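Local coordinates for protein kallikrein-10 (Homo sapiens, PDB 5LPE) that belongs to the kallikrein group of secreted serine peptidases, is inhibited by zinc in a zymogen-like form and has a tumour-suppressor role in breast and prostate cancer, at residues S37-A42 against L99-P104; R110-Q115 against C193-Q198; S150-S155 against G175-Q180; P49-V54 against L67-R72. All coordinates share one frame; numbering follows the deposited sequence.

Interaction 1. Residues S37-A42 against L99-P104; sequences SWVLTA and LKLARP
K100 lays the first two methylenes of its side chain over one face of the W38 indole. K100 CB stands 3.9 Å from the centroid of the W38 six-membered ring, 13° from the ring normal, a CH-pi contact, and K100 CG lies over the same face farther toward the rim. Bends at chi2 and chi4 bring K100 NZ to 3.8 Å from S37 CB. Beside it, P104 packs its CB and CG against the S37 hydroxyl oxygen. V39 and L99 carry their side chains to the face of the sheet that W38 and K100 do not use, and V39 CG2, placed anti to its own carbonyl carbon, meets L101 CD2 at 3.8 Å. These pairs sit on neighbouring antiparallel strands, 38-41 and 97-101, of the N-terminal six-stranded barrel of the chymotrypsin fold. V39 and L99 are a hydrogen-bonded pair of these strands: V39 N gives to L99 O (2.8 Å), and L99 N gives back to V39 O (2.6 Å). A third bond, L101 N to S37 O (2.7 Å), is nearly straight at the hydrogen (172°). Outward, L98 touches W38, V19 packs on V39 and L21 on L99. T41 CG2 approaches L99 CG; T41 OG1 is hydrogen-bonded to A30 O, and the side chain of T41 lies about 6 Å from that of S187, by similarity a charge-relay residue.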
loop_
_atom_site.group_PDB
_atom_site.type_symbol
_atom_site.label_atom_id
_atom_site.label_comp_id
_atom_site.label_asym_id
_atom_site.label_seq_id
_atom_site.Cartn_x
_atom_site.Cartn_y
_atom_site.Cartn_z
ATOM N N SER A 37 -4.685 -15.301 4.371
ATOM C CA SER A 37 -4.991 -15.627 2.984
ATOM C C SER A 37 -5.215 -14.428 2.067
ATOM O O SER A 37 -5.533 -14.637 0.894
ATOM C CB SER A 37 -6.202 -16.564 2.920
ATOM O OG SER A 37 -5.774 -17.893 3.136
ATOM N N TRP A 38 -5.087 -13.188 2.548
ATOM C CA TRP A 38 -5.524 -12.034 1.773
ATOM C C TRP A 38 -4.489 -10.926 1.737
ATOM O O TRP A 38 -3.915 -10.556 2.764
ATOM C CB TRP A 38 -6.815 -11.461 2.322
ATOM C CG TRP A 38 -7.984 -12.308 2.059
ATOM C CD1 TRP A 38 -8.509 -13.247 2.883
ATOM C CD2 TRP A 38 -8.803 -12.291 0.882
ATOM N NE1 TRP A 38 -9.613 -13.811 2.300
ATOM C CE2 TRP A 38 -9.809 -13.247 1.066
ATOM C CE3 TRP A 38 -8.786 -11.543 -0.307
ATOM C CZ2 TRP A 38 -10.786 -13.487 0.111
ATOM C CZ3 TRP A 38 -9.747 -11.787 -1.253
ATOM C CH2 TRP A 38 -10.739 -12.745 -1.042
ATOM N N VAL A 39 -4.294 -10.370 0.542
ATOM C CA VAL A 39 -3.392 -9.253 0.317
ATOM C C VAL A 39 -4.197 -8.130 -0.313
ATOM O O VAL A 39 -5.091 -8.381 -1.125
ATOM C CB VAL A 39 -2.200 -9.646 -0.571
ATOM C CG1 VAL A 39 -1.313 -8.433 -0.847
ATOM C CG2 VAL A 39 -1.395 -10.735 0.083
ATOM N N LEU A 40 -3.918 -6.896 0.093
ATOM C CA LEU A 40 -4.612 -5.748 -0.451
ATOM C C LEU A 40 -3.623 -4.857 -1.174
ATOM O O LEU A 40 -2.512 -4.615 -0.691
ATOM C CB LEU A 40 -5.337 -4.943 0.618
ATOM C CG LEU A 40 -6.119 -3.727 0.090
ATOM C CD1 LEU A 40 -7.607 -3.918 0.117
ATOM C CD2 LEU A 40 -5.794 -2.568 0.958
ATOM N N THR A 41 -4.053 -4.359 -2.328
ATOM C CA THR A 41 -3.226 -3.538 -3.185
ATOM C C THR A 41 -4.134 -2.651 -4.029
ATOM O O THR A 41 -5.362 -2.733 -3.956
ATOM C CB THR A 41 -2.319 -4.421 -4.051
ATOM O OG1 THR A 41 -1.485 -3.598 -4.876
ATOM C CG2 THR A 41 -3.144 -5.353 -4.921
ATOM N N ALA A 42 -3.512 -1.812 -4.850
ATOM C CA ALA A 42 -4.266 -0.926 -5.721
ATOM C C ALA A 42 -4.895 -1.719 -6.854
ATOM O O ALA A 42 -4.266 -2.609 -7.428
ATOM C CB ALA A 42 -3.357 0.168 -6.272
ATOM N N LEU A 99 -6.383 -9.493 -3.128
ATOM C CA LEU A 99 -5.795 -10.687 -3.715
ATOM C C LEU A 99 -5.909 -11.833 -2.720
ATOM O O LEU A 99 -5.452 -11.714 -1.576
ATOM C CB LEU A 99 -4.333 -10.441 -4.083
ATOM C CG LEU A 99 -4.148 -9.505 -5.276
ATOM C CD1 LEU A 99 -2.851 -9.787 -5.984
ATOM C CD2 LEU A 99 -5.302 -9.614 -6.259
ATOM N N LYS A 100 -6.508 -12.936 -3.146
ATOM C CA LYS A 100 -6.562 -14.108 -2.290
ATOM C C LYS A 100 -5.369 -15.016 -2.570
ATOM O O LYS A 100 -5.084 -15.335 -3.725
ATOM C CB LYS A 100 -7.866 -14.871 -2.479
ATOM C CG LYS A 100 -8.093 -15.876 -1.356
ATOM C CD LYS A 100 -8.775 -17.114 -1.864
ATOM C CE LYS A 100 -9.634 -17.726 -0.783
ATOM N NZ LYS A 100 -8.899 -17.775 0.488
ATOM N N LEU A 101 -4.673 -15.431 -1.516
ATOM C CA LEU A 101 -3.555 -16.354 -1.676
ATOM C C LEU A 101 -4.047 -17.796 -1.836
ATOM O O LEU A 101 -4.984 -18.238 -1.162
ATOM C CB LEU A 101 -2.590 -16.252 -0.491
ATOM C CG LEU A 101 -1.984 -14.877 -0.194
ATOM C CD1 LEU A 101 -0.846 -14.966 0.830
ATOM C CD2 LEU A 101 -1.521 -14.201 -1.474
ATOM N N ALA A 102 -3.410 -18.521 -2.756
ATOM C CA ALA A 102 -3.779 -19.909 -3.004
ATOM C C ALA A 102 -3.785 -20.691 -1.705
ATOM O O ALA A 102 -4.795 -21.290 -1.330
ATOM C CB ALA A 102 -2.812 -20.531 -4.013
ATOM N N ARG A 103 -2.679 -20.634 -0.975
ATOM C CA ARG A 103 -2.534 -21.279 0.313
ATOM C C ARG A 103 -2.266 -20.232 1.392
ATOM O O ARG A 103 -1.582 -19.229 1.135
ATOM C CB ARG A 103 -1.388 -22.303 0.282
ATOM C CG ARG A 103 -1.516 -23.336 -0.832
ATOM C CD ARG A 103 -0.369 -24.348 -0.819
ATOM N NE ARG A 103 0.848 -23.884 -1.492
ATOM C CZ ARG A 103 2.004 -23.646 -0.875
ATOM N NH1 ARG A 103 2.116 -23.822 0.438
ATOM N NH2 ARG A 103 3.054 -23.241 -1.572
ATOM N N PRO A 104 -2.786 -20.442 2.604
ATOM C CA PRO A 104 -2.597 -19.457 3.676
ATOM C C PRO A 104 -1.133 -19.287 4.044
ATOM O O PRO A 104 -0.327 -20.218 3.964
ATOM C CB PRO A 104 -3.385 -20.046 4.854
ATOM C CG PRO A 104 -4.258 -21.095 4.272
ATOM C CD PRO A 104 -3.563 -21.605 3.053
#

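Interaction 2. Residues R110-Q115 against C193-Q198; sequences RVRALQ and CDETLQ
L114 and L197 meet at about a right angle where the segment linking the two beta barrels of the chymotrypsin fold runs past a hairpin of the C-terminal barrel. The hairpin turns tightly through D194 and E195 between strands 190-193 and 196-203, and C193 N gives a hydrogen bond to T196 O (2.8 Å) at its base. C193 is also tied by a disulfide to C127 of strand 126-131. Across the contact the backbone link is slight: L197 N points to Q115 O in a weak bond, 3.4 Å long and bent to 143° at the hydrogen. The backbone of L114 is hydrogen-bonded to that of L33 in the N-terminal barrel, so consecutive linker residues reach both halves of the molecule. The extended side chain of Q115 lies alongside that of T196, with Q115 NE2 3.9 Å from T196 CG2. R112 and E195 bring opposite charges near each other. R112 NH2 is 4.2 Å from E195 OE2, beyond a salt bridge, although the carboxylate oxygen faces the guanidinium edge and the two planes are only 15° apart; attraction here is likely to be long-range. The Q198 amide has its partners outside these segments: NE2 gives to R119 O, and OE1 accepts a weak bond from A121 N. W17 touches both L114 and E195, and V32 packs on both leucines. The two branches of L114 part company: CD2 approaches E195 O at 3.6 Å, while CD1 rests against L197 CB at 3.5 Å.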
loop_
_atom_site.group_PDB
_atom_site.type_symbol
_atom_site.label_atom_id
_atom_site.label_comp_id
_atom_site.label_asym_id
_atom_site.label_seq_id
_atom_site.Cartn_x
_atom_site.Cartn_y
_atom_site.Cartn_z
ATOM N N ARG A 110 8.311 -13.455 11.425
ATOM C CA ARG A 110 8.712 -13.059 10.098
ATOM C C ARG A 110 7.653 -12.543 9.127
ATOM O O ARG A 110 7.922 -11.701 8.312
ATOM C CB ARG A 110 9.339 -14.281 9.509
ATOM C CG ARG A 110 8.314 -15.363 9.360
ATOM C CD ARG A 110 9.057 -16.604 9.079
ATOM N NE ARG A 110 9.829 -16.925 10.262
ATOM C CZ ARG A 110 10.881 -17.732 10.277
ATOM N NH1 ARG A 110 11.505 -17.991 11.417
ATOM N NH2 ARG A 110 11.308 -18.271 9.155
ATOM N N VAL A 111 6.472 -13.116 9.185
ATOM C CA VAL A 111 5.373 -12.730 8.348
ATOM C C VAL A 111 4.106 -12.642 9.156
ATOM O O VAL A 111 3.681 -13.606 9.650
ATOM C CB VAL A 111 5.160 -13.812 7.278
ATOM C CG1 VAL A 111 3.951 -13.549 6.440
ATOM C CG2 VAL A 111 6.340 -13.901 6.375
ATOM N N ARG A 112 3.477 -11.504 9.264
ATOM C CA ARG A 112 2.213 -11.330 9.963
ATOM C C ARG A 112 1.306 -10.417 9.156
ATOM O O ARG A 112 1.762 -9.568 8.389
ATOM C CB ARG A 112 2.370 -10.699 11.359
ATOM C CG ARG A 112 3.162 -11.455 12.389
ATOM C CD ARG A 112 4.229 -10.576 13.048
ATOM N NE ARG A 112 3.741 -9.250 13.427
ATOM C CZ ARG A 112 4.491 -8.315 14.013
ATOM N NH1 ARG A 112 5.767 -8.553 14.304
ATOM N NH2 ARG A 112 3.965 -7.133 14.316
ATOM N N ALA A 113 0.011 -10.535 9.390
ATOM C CA ALA A 113 -0.869 -9.516 8.848
ATOM C C ALA A 113 -0.634 -8.172 9.555
ATOM O O ALA A 113 -0.112 -8.103 10.673
ATOM C CB ALA A 113 -2.334 -9.944 8.964
ATOM N N LEU A 114 -1.016 -7.093 8.862
ATOM C CA LEU A 114 -1.049 -5.727 9.384
ATOM C C LEU A 114 -2.459 -5.404 9.875
ATOM O O LEU A 114 -3.429 -5.532 9.116
ATOM C CB LEU A 114 -0.607 -4.725 8.309
ATOM C CG LEU A 114 0.194 -3.444 8.592
ATOM C CD1 LEU A 114 -0.085 -2.447 7.475
ATOM C CD2 LEU A 114 0.033 -2.851 9.989
ATOM N N GLN A 115 -2.569 -5.023 11.151
ATOM C CA GLN A 115 -3.852 -4.622 11.700
ATOM C C GLN A 115 -4.486 -3.561 10.801
ATOM O O GLN A 115 -3.836 -2.588 10.423
ATOM C CB GLN A 115 -3.647 -4.086 13.118
ATOM C CG GLN A 115 -4.925 -3.751 13.876
ATOM C CD GLN A 115 -4.631 -3.123 15.214
ATOM O OE1 GLN A 115 -5.342 -3.360 16.195
ATOM N NE2 GLN A 115 -3.588 -2.293 15.262
ATOM N N CYS A 193 0.435 4.034 9.934
ATOM C CA CYS A 193 0.450 5.025 11.011
ATOM C C CYS A 193 0.198 4.316 12.330
ATOM O O CYS A 193 -0.876 3.740 12.526
ATOM C CB CYS A 193 -0.611 6.112 10.822
ATOM S SG CYS A 193 -0.764 6.808 9.182
ATOM N N ASP A 194 1.159 4.400 13.246
ATOM C CA ASP A 194 1.079 3.721 14.546
ATOM C C ASP A 194 0.744 2.235 14.373
ATOM O O ASP A 194 -0.146 1.684 15.037
ATOM C CB ASP A 194 0.066 4.416 15.467
ATOM C CG ASP A 194 0.541 4.477 16.923
ATOM O OD1 ASP A 194 1.421 3.661 17.273
ATOM O OD2 ASP A 194 0.025 5.309 17.722
ATOM N N GLU A 195 1.501 1.574 13.483
ATOM C CA GLU A 195 1.325 0.141 13.195
ATOM C C GLU A 195 -0.120 -0.217 12.836
ATOM O O GLU A 195 -0.628 -1.291 13.182
ATOM C CB GLU A 195 1.840 -0.708 14.354
ATOM C CG GLU A 195 3.361 -0.797 14.380
ATOM C CD GLU A 195 3.805 -2.220 14.309
ATOM O OE1 GLU A 195 5.004 -2.490 14.511
ATOM O OE2 GLU A 195 2.940 -3.078 14.047
ATOM N N THR A 196 -0.773 0.717 12.149
ATOM C CA THR A 196 -2.037 0.545 11.445
ATOM C C THR A 196 -1.832 0.858 9.960
ATOM O O THR A 196 -0.916 1.591 9.579
ATOM C CB THR A 196 -3.140 1.464 12.027
ATOM O OG1 THR A 196 -2.526 2.498 12.799
ATOM C CG2 THR A 196 -4.135 0.711 12.913
ATOM N N LEU A 197 -2.719 0.308 9.129
ATOM C CA LEU A 197 -2.705 0.524 7.691
ATOM C C LEU A 197 -3.716 1.619 7.403
ATOM O O LEU A 197 -4.921 1.384 7.478
ATOM C CB LEU A 197 -3.099 -0.755 6.963
ATOM C CG LEU A 197 -3.217 -0.709 5.453
ATOM C CD1 LEU A 197 -1.833 -0.853 4.831
ATOM C CD2 LEU A 197 -4.120 -1.827 5.068
ATOM N N GLN A 198 -3.242 2.817 7.100
ATOM C CA GLN A 198 -4.180 3.861 6.746
ATOM C C GLN A 198 -4.341 4.073 5.237
ATOM O O GLN A 198 -5.336 4.680 4.822
ATOM C CB GLN A 198 -3.771 5.163 7.452
ATOM C CG GLN A 198 -3.936 5.108 8.990
ATOM C CD GLN A 198 -5.394 5.121 9.434
ATOM O OE1 GLN A 198 -6.287 5.487 8.669
ATOM N NE2 GLN A 198 -5.640 4.715 10.662
#

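Interaction 3. Residues S150-S155 against G175-Q180; sequences SITILS and GLDRGQ. With SO4 (sulfate ion), chain D.
T152 and G175 exchange the two main backbone hydrogen bonds of this contact. T152 N gives to G175 O (2.7 Å), and G175 N gives to T152 O (2.7 Å). A further polar link is weak: S150 OG donates to D177 OD2 over 3.4 Å. D177 has CG anti to its carbonyl carbon (chi1 -54°), which swings the carboxylate back toward the S150-T152 strand; an alanine here would probably leave S150 OG without this acceptor. The paired strands, 147-153 and 171-176, are neighbours in the C-terminal antiparallel barrel of the chymotrypsin fold, and the second leaves the sheet in a type II turn from D177 to Q180. Among the apolar contacts, I151 CD1 meets L176 CD1 at 3.7 Å, with C127, V129 and L191 around I151, and L154 CG packs against the backbone of G175. A sulfate ion, probably from the crystallisation liquor, binds at the turn. It sets O4 in the guanidinium plane at the edge of R178, gripped by R178 NE (2.6 Å) and NH2 (2.9 Å), while G179 N holds O3; S210 OG and A211 N also bond to the ion.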
loop_
_atom_site.group_PDB
_atom_site.type_symbol
_atom_site.label_atom_id
_atom_site.label_comp_id
_atom_site.label_asym_id
_atom_site.label_seq_id
_atom_site.Cartn_x
_atom_site.Cartn_y
_atom_site.Cartn_z
ATOM N N SER A 150 9.500 8.548 6.853
ATOM C CA SER A 150 8.374 9.067 7.605
ATOM C C SER A 150 7.595 10.048 6.747
ATOM O O SER A 150 8.123 10.677 5.830
ATOM C CB SER A 150 8.841 9.718 8.912
ATOM O OG SER A 150 9.877 10.638 8.648
ATOM N N ILE A 151 6.309 10.139 7.021
ATOM C CA ILE A 151 5.406 10.866 6.144
ATOM C C ILE A 151 4.402 11.574 7.022
ATOM O O ILE A 151 4.025 11.070 8.084
ATOM C CB ILE A 151 4.736 9.909 5.107
ATOM C CG1 ILE A 151 4.894 10.445 3.686
ATOM C CG2 ILE A 151 3.287 9.713 5.430
ATOM C CD1 ILE A 151 4.734 9.404 2.595
ATOM N N THR A 152 3.955 12.726 6.547
ATOM C CA THR A 152 3.036 13.583 7.283
ATOM C C THR A 152 1.708 13.635 6.560
ATOM O O THR A 152 1.654 14.039 5.402
ATOM C CB THR A 152 3.605 14.998 7.447
ATOM O OG1 THR A 152 4.884 14.924 8.106
ATOM C CG2 THR A 152 2.655 15.872 8.243
ATOM N N ILE A 153 0.642 13.219 7.232
ATOM C CA ILE A 153 -0.666 13.329 6.604
ATOM C C ILE A 153 -0.954 14.807 6.383
ATOM O O ILE A 153 -0.859 15.620 7.306
ATOM C CB ILE A 153 -1.761 12.670 7.457
ATOM C CG1 ILE A 153 -1.445 11.205 7.765
ATOM C CG2 ILE A 153 -3.110 12.805 6.759
ATOM C CD1 ILE A 153 -1.440 10.315 6.568
ATOM N N LEU A 154 -1.267 15.163 5.155
ATOM C CA LEU A 154 -1.704 16.502 4.830
ATOM C C LEU A 154 -3.220 16.524 4.805
ATOM O O LEU A 154 -3.888 15.496 4.929
ATOM C CB LEU A 154 -1.130 16.952 3.489
ATOM C CG LEU A 154 0.389 16.869 3.365
ATOM C CD1 LEU A 154 0.818 17.426 2.014
ATOM C CD2 LEU A 154 1.061 17.610 4.521
ATOM N N SER A 155 -3.762 17.664 4.540
ATOM C CA SER A 155 -5.197 17.606 4.644
ATOM C C SER A 155 -5.820 17.624 3.257
ATOM O O SER A 155 -5.207 18.129 2.311
ATOM C CB SER A 155 -5.706 18.800 5.448
ATOM O OG SER A 155 -4.942 19.939 5.120
ATOM N N GLY A 175 2.518 13.835 2.856
ATOM C CA GLY A 175 3.704 14.637 2.610
ATOM C C GLY A 175 4.959 13.914 3.049
ATOM O O GLY A 175 5.066 13.473 4.197
ATOM N N LEU A 176 5.934 13.840 2.154
ATOM C CA LEU A 176 7.238 13.246 2.416
ATOM C C LEU A 176 8.198 14.349 2.801
ATOM O O LEU A 176 8.121 15.452 2.268
ATOM C CB LEU A 176 7.763 12.534 1.174
ATOM C CG LEU A 176 8.792 11.420 1.275
ATOM C CD1 LEU A 176 8.276 10.323 2.163
ATOM C CD2 LEU A 176 9.041 10.878 -0.123
ATOM N N ASP A 177 9.107 14.073 3.718
ATOM C CA ASP A 177 9.986 15.151 4.134
ATOM C C ASP A 177 10.983 15.490 3.023
ATOM O O ASP A 177 11.334 14.646 2.191
ATOM C CB ASP A 177 10.672 14.789 5.450
ATOM C CG ASP A 177 9.659 14.408 6.533
ATOM O OD1 ASP A 177 8.437 14.654 6.328
ATOM O OD2 ASP A 177 10.080 13.858 7.582
ATOM N N ARG A 178 11.407 16.764 3.010
ATOM C CA ARG A 178 12.258 17.319 1.958
ATOM C C ARG A 178 13.542 16.520 1.808
ATOM O O ARG A 178 14.036 15.909 2.759
ATOM C CB ARG A 178 12.628 18.775 2.270
ATOM C CG ARG A 178 11.544 19.791 1.969
ATOM C CD ARG A 178 11.097 19.773 0.505
ATOM N NE ARG A 178 12.039 20.466 -0.361
ATOM C CZ ARG A 178 12.102 21.788 -0.478
ATOM N NH1 ARG A 178 11.270 22.553 0.225
ATOM N NH2 ARG A 178 12.994 22.344 -1.292
ATOM N N GLY A 179 14.088 16.514 0.600
ATOM C CA GLY A 179 15.283 15.737 0.392
ATOM C C GLY A 179 15.069 14.246 0.244
ATOM O O GLY A 179 16.028 13.536 -0.066
ATOM N N GLN A 180 13.848 13.751 0.436
ATOM C CA GLN A 180 13.541 12.337 0.272
ATOM C C GLN A 180 13.087 12.037 -1.152
ATOM O O GLN A 180 12.337 12.807 -1.757
ATOM C CB GLN A 180 12.459 11.921 1.266
ATOM C CG GLN A 180 12.888 12.067 2.703
ATOM C CD GLN A 180 13.988 11.104 3.060
ATOM O OE1 GLN A 180 14.096 10.029 2.469
ATOM N NE2 GLN A 180 14.814 11.476 4.033
HETATM S S SO4 D . 13.540 18.524 -2.716
HETATM O O1 SO4 D . 14.732 17.893 -3.327
HETATM O O2 SO4 D . 12.636 19.007 -3.783
HETATM O O3 SO4 D . 12.830 17.529 -1.881
HETATM O O4 SO4 D . 13.962 19.664 -1.872
#

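Interaction 4. Residues P49-V54 against L67-R72; sequences PLWARV and LRRTTR
The carbonyl oxygen of L50 accepts two bonds from T70. T70 OG1 donates to L50 O at 2.9 Å from above the carbonyl plane, and T70 N adds a weak one to the same L50 O at 3.5 Å. With chi1 at 61°, T70 OG1 sits between its own backbone N and carbonyl carbon, on the side nearer L50. A valine in its place would probably leave L50 O with just the long amide bond of this pair. Farther along, A52 and R68 form a hydrogen-bonded antiparallel pair: A52 N gives to R68 O (2.8 Å) and R68 N to A52 O (2.9 Å). The two strands, 51-54 and 66-75, make a beta hairpin of the N-terminal barrel, with W51 opposite R69 and R53 opposite L67 in non-hydrogen-bonded pairs. Their side chains share one face. L67 CD2 comes in the plane of the W51 ring, at its edge, 3.8 Å from CZ3, and also packs on R53 CG, while R69 CG touches W51 CB. The indole is fixed from outside as well, by a stack with F22 and a bond from W51 NE1 to G24 O. R68 turns its guanidinium away from A52: NH1 gives to L67 O (3.0 Å, 172° at the hydrogen) in the guanidinium plane, NH2 gives to P104 O, and NE reaches R103 O weakly. On that other face A52 packs against V19 and L21 of strand 18-23.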
loop_
_atom_site.group_PDB
_atom_site.type_symbol
_atom_site.label_atom_id
_atom_site.label_comp_id
_atom_site.label_asym_id
_atom_site.label_seq_id
_atom_site.Cartn_x
_atom_site.Cartn_y
_atom_site.Cartn_z
ATOM N N PRO A 49 -2.484 -12.305 -14.422
ATOM C CA PRO A 49 -2.408 -12.942 -13.102
ATOM C C PRO A 49 -1.200 -12.510 -12.290
ATOM O O PRO A 49 -0.204 -12.081 -12.880
ATOM C CB PRO A 49 -2.306 -14.427 -13.439
ATOM C CG PRO A 49 -1.802 -14.468 -14.838
ATOM C CD PRO A 49 -2.378 -13.290 -15.511
ATOM N N LEU A 50 -1.284 -12.657 -10.964
ATOM C CA LEU A 50 -0.244 -12.208 -10.050
ATOM C C LEU A 50 0.175 -13.331 -9.112
ATOM O O LEU A 50 -0.530 -14.330 -8.943
ATOM C CB LEU A 50 -0.710 -11.010 -9.216
ATOM C CG LEU A 50 -0.874 -9.670 -9.919
ATOM C CD1 LEU A 50 -1.163 -8.583 -8.902
ATOM C CD2 LEU A 50 0.366 -9.340 -10.730
ATOM N N TRP A 51 1.337 -13.146 -8.486
ATOM C CA TRP A 51 1.758 -14.018 -7.404
ATOM C C TRP A 51 2.565 -13.210 -6.395
ATOM O O TRP A 51 3.250 -12.249 -6.752
ATOM C CB TRP A 51 2.548 -15.230 -7.922
ATOM C CG TRP A 51 3.769 -14.931 -8.742
ATOM C CD1 TRP A 51 3.812 -14.651 -10.080
ATOM C CD2 TRP A 51 5.139 -14.929 -8.287
ATOM N NE1 TRP A 51 5.118 -14.451 -10.480
ATOM C CE2 TRP A 51 5.951 -14.624 -9.401
ATOM C CE3 TRP A 51 5.752 -15.145 -7.048
ATOM C CZ2 TRP A 51 7.344 -14.523 -9.311
ATOM C CZ3 TRP A 51 7.146 -15.046 -6.965
ATOM C CH2 TRP A 51 7.919 -14.735 -8.091
ATOM N N ALA A 52 2.485 -13.623 -5.131
ATOM C CA ALA A 52 2.853 -12.797 -3.989
ATOM C C ALA A 52 4.007 -13.421 -3.219
ATOM O O ALA A 52 3.890 -14.548 -2.721
ATOM C CB ALA A 52 1.653 -12.607 -3.059
ATOM N N ARG A 53 5.108 -12.676 -3.100
ATOM C CA ARG A 53 6.201 -13.015 -2.197
ATOM C C ARG A 53 6.000 -12.254 -0.894
ATOM O O ARG A 53 5.991 -11.021 -0.891
ATOM C CB ARG A 53 7.560 -12.674 -2.805
ATOM C CG ARG A 53 8.702 -13.399 -2.097
ATOM C CD ARG A 53 10.084 -13.070 -2.646
ATOM N NE ARG A 53 10.909 -12.444 -1.618
ATOM C CZ ARG A 53 11.117 -11.133 -1.524
ATOM N NH1 ARG A 53 11.876 -10.647 -0.545
ATOM N NH2 ARG A 53 10.571 -10.308 -2.413
ATOM N N VAL A 54 5.845 -12.974 0.208
ATOM C CA VAL A 54 5.511 -12.344 1.482
ATOM C C VAL A 54 6.691 -12.444 2.439
ATOM O O VAL A 54 7.512 -13.356 2.356
ATOM C CB VAL A 54 4.242 -12.957 2.112
ATOM C CG1 VAL A 54 3.055 -12.756 1.193
ATOM C CG2 VAL A 54 4.446 -14.422 2.405
ATOM N N LEU A 67 6.419 -18.020 -0.596
ATOM C CA LEU A 67 5.880 -17.696 -1.874
ATOM C C LEU A 67 4.492 -18.191 -1.975
ATOM O O LEU A 67 4.179 -19.271 -1.566
ATOM C CB LEU A 67 6.685 -18.358 -2.976
ATOM C CG LEU A 67 8.024 -17.737 -3.287
ATOM C CD1 LEU A 67 8.634 -18.303 -4.544
ATOM C CD2 LEU A 67 7.829 -16.258 -3.433
ATOM N N ARG A 68 3.646 -17.383 -2.547
ATOM C CA ARG A 68 2.280 -17.840 -2.766
ATOM C C ARG A 68 1.815 -17.263 -4.089
ATOM O O ARG A 68 2.467 -16.410 -4.685
ATOM C CB ARG A 68 1.307 -17.418 -1.656
ATOM C CG ARG A 68 1.599 -17.972 -0.292
ATOM C CD ARG A 68 1.397 -19.468 -0.216
ATOM N NE ARG A 68 1.380 -19.884 1.180
ATOM C CZ ARG A 68 2.471 -20.143 1.890
ATOM N NH1 ARG A 68 3.663 -20.039 1.330
ATOM N NH2 ARG A 68 2.370 -20.505 3.156
ATOM N N ARG A 69 0.685 -17.744 -4.560
ATOM C CA ARG A 69 0.055 -17.162 -5.724
ATOM C C ARG A 69 -1.374 -16.835 -5.411
ATOM O O ARG A 69 -1.953 -17.328 -4.445
ATOM C CB ARG A 69 0.075 -18.090 -6.904
ATOM C CG ARG A 69 1.422 -18.313 -7.283
ATOM C CD ARG A 69 1.419 -19.331 -8.268
ATOM N NE ARG A 69 1.980 -20.520 -7.691
ATOM C CZ ARG A 69 2.580 -21.416 -8.438
ATOM N NH1 ARG A 69 3.143 -22.487 -7.887
ATOM N NH2 ARG A 69 2.750 -21.120 -9.727
ATOM N N THR A 70 -1.944 -16.020 -6.270
ATOM C CA THR A 70 -3.278 -15.522 -6.025
ATOM C C THR A 70 -4.274 -16.300 -6.879
ATOM O O THR A 70 -3.939 -16.835 -7.940
ATOM C CB THR A 70 -3.336 -14.008 -6.273
ATOM O OG1 THR A 70 -2.996 -13.730 -7.624
ATOM C CG2 THR A 70 -2.311 -13.319 -5.397
ATOM N N THR A 71 -5.474 -16.463 -6.339
ATOM C CA THR A 71 -6.593 -17.006 -7.093
ATOM C C THR A 71 -7.675 -15.943 -7.222
ATOM O O THR A 71 -7.827 -15.344 -8.288
ATOM C CB THR A 71 -7.128 -18.264 -6.414
ATOM O OG1 THR A 71 -7.314 -17.993 -5.018
ATOM C CG2 THR A 71 -6.141 -19.400 -6.561
ATOM N N ARG A 72 -8.407 -15.662 -6.150
ATOM C CA ARG A 72 -9.434 -14.633 -6.211
ATOM C C ARG A 72 -8.787 -13.264 -6.200
ATOM O O ARG A 72 -7.859 -13.000 -5.427
ATOM C CB ARG A 72 -10.415 -14.779 -5.051
ATOM C CG ARG A 72 -11.212 -16.075 -5.100
ATOM C CD ARG A 72 -12.278 -16.062 -4.052
ATOM N NE ARG A 72 -13.241 -15.003 -4.291
ATOM C CZ ARG A 72 -14.006 -14.477 -3.339
ATOM N NH1 ARG A 72 -13.898 -14.918 -2.088
ATOM N NH2 ARG A 72 -14.875 -13.511 -3.638
#

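Interactions 1 and 4 belong to the N-terminal barrel, their centres about 7 Å apart. Strands 97-101 and 66-75 are neighbours there, with A102 N close to R69 O and K100 N to R72 O across the join; along the chain, the hairpin of interaction 4 is nested in the loop that interaction 1 closes. Interaction 3 lies in the C-terminal barrel, its centre about 29 Å from that of interaction 1 and on the opposite side of the chain's centre. Interaction 2, about 15 Å from interaction 1 and 20 Å from interaction 3, ties the inter-barrel linker to the second barrel and encloses interaction 3 along the chain. The contacts thus span both halves of the peptidase.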